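Local coordinates for protein 4-hydroxybutyrate CoA-transferase (Porphyromonas gingivalis, PDB 3EH7) that probably transfers coenzyme A between carboxylic acids such as acetate and 4-hydroxybutyrate, at residues Asn170-His173 and Ile174-Asp178. Sequence-based numbering, arbitrary orientation.
Sequences NLIH and ISKLD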
ATOM      1  N   ASN A 170     -19.689 -13.238 -13.937  1.00 19.41           N
ATOM      2  CA  ASN A 170     -20.714 -12.946 -12.960  1.00 19.08           C
ATOM      3  C   ASN A 170     -21.830 -13.985 -12.958  1.00 18.75           C
ATOM      4  O   ASN A 170     -22.982 -13.651 -12.656  1.00 20.07           O
ATOM      5  CB  ASN A 170     -21.299 -11.581 -13.307  1.00 18.90           C
ATOM      6  CG  ASN A 170     -22.078 -10.972 -12.190  1.00 19.90           C
ATOM      7  OD1 ASN A 170     -21.748 -11.129 -11.001  1.00 19.88           O
ATOM      8  ND2 ASN A 170     -23.117 -10.217 -12.562  1.00 20.56           N
ATOM      9  N   LEU A 171     -21.476 -15.228 -13.267  1.00 18.39           N
ATOM     10  CA  LEU A 171     -22.434 -16.327 -13.372  1.00 18.86           C
ATOM     11  C   LEU A 171     -22.055 -17.466 -12.454  1.00 18.52           C
ATOM     12  O   LEU A 171     -20.911 -17.599 -12.034  1.00 18.72           O
ATOM     13  CB  LEU A 171     -22.500 -16.870 -14.791  1.00 18.25           C
ATOM     14  CG  LEU A 171     -22.918 -15.912 -15.914  1.00 19.54           C
ATOM     15  CD1 LEU A 171     -22.789 -16.626 -17.234  1.00 18.49           C
ATOM     16  CD2 LEU A 171     -24.333 -15.350 -15.722  1.00 17.13           C
ATOM     17  N   ILE A 172     -23.050 -18.288 -12.152  1.00 18.94           N
ATOM     18  CA  ILE A 172     -22.845 -19.518 -11.429  1.00 18.86           C
ATOM     19  C   ILE A 172     -23.904 -20.494 -11.922  1.00 18.45           C
ATOM     20  O   ILE A 172     -25.066 -20.116 -12.151  1.00 18.91           O
ATOM     21  CB  ILE A 172     -22.925 -19.308  -9.885  1.00 18.60           C
ATOM     22  CG1 ILE A 172     -22.503 -20.568  -9.138  1.00 19.39           C
ATOM     23  CG2 ILE A 172     -24.339 -18.810  -9.447  1.00 18.92           C
ATOM     24  CD1 ILE A 172     -22.419 -20.385  -7.629  1.00 17.06           C
ATOM     25  N   HIS A 173     -23.499 -21.743 -12.119  1.00 18.05           N
ATOM     26  CA  HIS A 173     -24.434 -22.747 -12.517  1.00 17.22           C
ATOM     27  C   HIS A 173     -25.321 -23.118 -11.346  1.00 18.15           C
ATOM     28  O   HIS A 173     -24.855 -23.262 -10.215  1.00 18.56           O
ATOM     29  CB  HIS A 173     -23.719 -23.977 -13.032  1.00 17.19           C
ATOM     30  CG  HIS A 173     -24.599 -24.859 -13.851  1.00 14.81           C
ATOM     31  ND1 HIS A 173     -25.343 -25.883 -13.311  1.00 12.47           N
ATOM     32  CD2 HIS A 173     -24.882 -24.845 -15.175  1.00 15.15           C
ATOM     33  CE1 HIS A 173     -26.038 -26.469 -14.267  1.00 12.52           C
ATOM     34  NE2 HIS A 173     -25.768 -25.858 -15.409  1.00 12.25           N
ATOM     35  N   ILE A 174     -26.591 -23.317 -11.656  1.00 18.62           N
ATOM     36  CA  ILE A 174     -27.626 -23.527 -10.681  1.00 19.32           C
ATOM     37  C   ILE A 174     -27.413 -24.825  -9.907  1.00 20.24           C
ATOM     38  O   ILE A 174     -27.917 -24.961  -8.790  1.00 20.95           O
ATOM     39  CB  ILE A 174     -28.994 -23.511 -11.377  1.00 19.87           C
ATOM     40  CG1 ILE A 174     -30.150 -23.422 -10.375  1.00 20.80           C
ATOM     41  CG2 ILE A 174     -29.164 -24.725 -12.325  1.00 18.87           C
ATOM     42  CD1 ILE A 174     -31.451 -22.965 -11.044  1.00 23.13           C
ATOM     43  N   SER A 175     -26.648 -25.754 -10.488  1.00 19.69           N
ATOM     44  CA  SER A 175     -26.332 -27.046  -9.857  1.00 19.34           C
ATOM     45  C   SER A 175     -25.413 -26.863  -8.648  1.00 19.60           C
ATOM     46  O   SER A 175     -25.315 -27.752  -7.823  1.00 19.41           O
ATOM     47  CB  SER A 175     -25.664 -27.997 -10.872  1.00 18.20           C
ATOM     48  OG  SER A 175     -24.335 -27.579 -11.145  1.00 16.78           O
ATOM     49  N   LYS A 176     -24.735 -25.721  -8.547  1.00 19.80           N
ATOM     50  CA  LYS A 176     -23.904 -25.449  -7.374  1.00 20.25           C
ATOM     51  C   LYS A 176     -24.718 -25.034  -6.136  1.00 20.08           C
ATOM     52  O   LYS A 176     -24.150 -24.920  -5.081  1.00 19.99           O
ATOM     53  CB  LYS A 176     -22.888 -24.343  -7.663  1.00 20.10           C
ATOM     54  CG  LYS A 176     -22.020 -24.595  -8.878  1.00 23.24           C
ATOM     55  CD  LYS A 176     -21.168 -25.815  -8.746  1.00 25.83           C
ATOM     56  CE  LYS A 176     -20.037 -25.596  -7.773  1.00 26.78           C
ATOM     57  NZ  LYS A 176     -19.090 -26.739  -7.953  1.00 32.50           N
ATOM     58  N   LEU A 177     -26.021 -24.771  -6.276  1.00 20.15           N
ATOM     59  CA  LEU A 177     -26.838 -24.288  -5.173  1.00 19.95           C
ATOM     60  C   LEU A 177     -27.397 -25.448  -4.372  1.00 20.58           C
ATOM     61  O   LEU A 177     -28.089 -26.295  -4.932  1.00 21.28           O
ATOM     62  CB  LEU A 177     -28.012 -23.480  -5.714  1.00 20.56           C
ATOM     63  CG  LEU A 177     -27.688 -22.329  -6.646  1.00 20.08           C
ATOM     64  CD1 LEU A 177     -28.976 -21.663  -7.085  1.00 18.75           C
ATOM     65  CD2 LEU A 177     -26.757 -21.395  -5.951  1.00 17.85           C
ATOM     66  N   ASP A 178     -27.125 -25.481  -3.069  1.00 20.71           N
ATOM     67  CA  ASP A 178     -27.664 -26.532  -2.206  1.00 21.19           C
ATOM     68  C   ASP A 178     -29.145 -26.304  -1.954  1.00 21.05           C
ATOM     69  O   ASP A 178     -29.938 -27.252  -1.979  1.00 21.55           O
ATOM     70  CB  ASP A 178     -26.896 -26.588  -0.900  1.00 21.97           C
ATOM     71  CG  ASP A 178     -25.431 -26.864  -1.125  1.00 21.95           C
ATOM     72  OD1 ASP A 178     -25.135 -27.960  -1.610  1.00 26.42           O
ATOM     73  OD2 ASP A 178     -24.590 -25.974  -0.905  1.00 23.64           O
TER
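His173 ends the short strand 171-173, and its side chain folds back onto the start of the 3-10 segment 174-176, where Ser175 and Lys176 meet it. ND1 of His173 accepts two hydrogen bonds from Ser175. The backbone N-H comes in nearly straight, Ser175 N to His173 ND1 3.1 Å with an N-H...ND1 angle of 160°. The hydroxyl gives the second bond, Ser175 OG to His173 ND1 2.9 Å. Both donors stand about 30° out of the ring plane, while Ser175 CA lies in that plane at the ring edge. With CG anti to the backbone N, chi1 of -162° sets it beside the carbonyl carbon of His173, which brings ND1 to Ser175. Accepting at ND1 is consistent with a ring proton on NE2, which makes a weak hydrogen bond to Asn133 O; Tyr135 packs edge-to-face against the ring. The backbone closes the same turn, Lys176 N to His173 O at 3.0 Å, and the next one follows, Leu177 N to Ile174 O at 3.2 Å. In the N-terminal domain this turn carries the chain from the two-stranded antiparallel sheet with strand 135-137 into strand 179-183 of the parallel sheet. The side chains of Ile172 and Lys176 cross obliquely, Ile172 CD1 4.0 Å from Lys176 CB, and the bent lysine chain then leads its amine away. Arg14 NH1 binds both Ile174 O and Leu177 O.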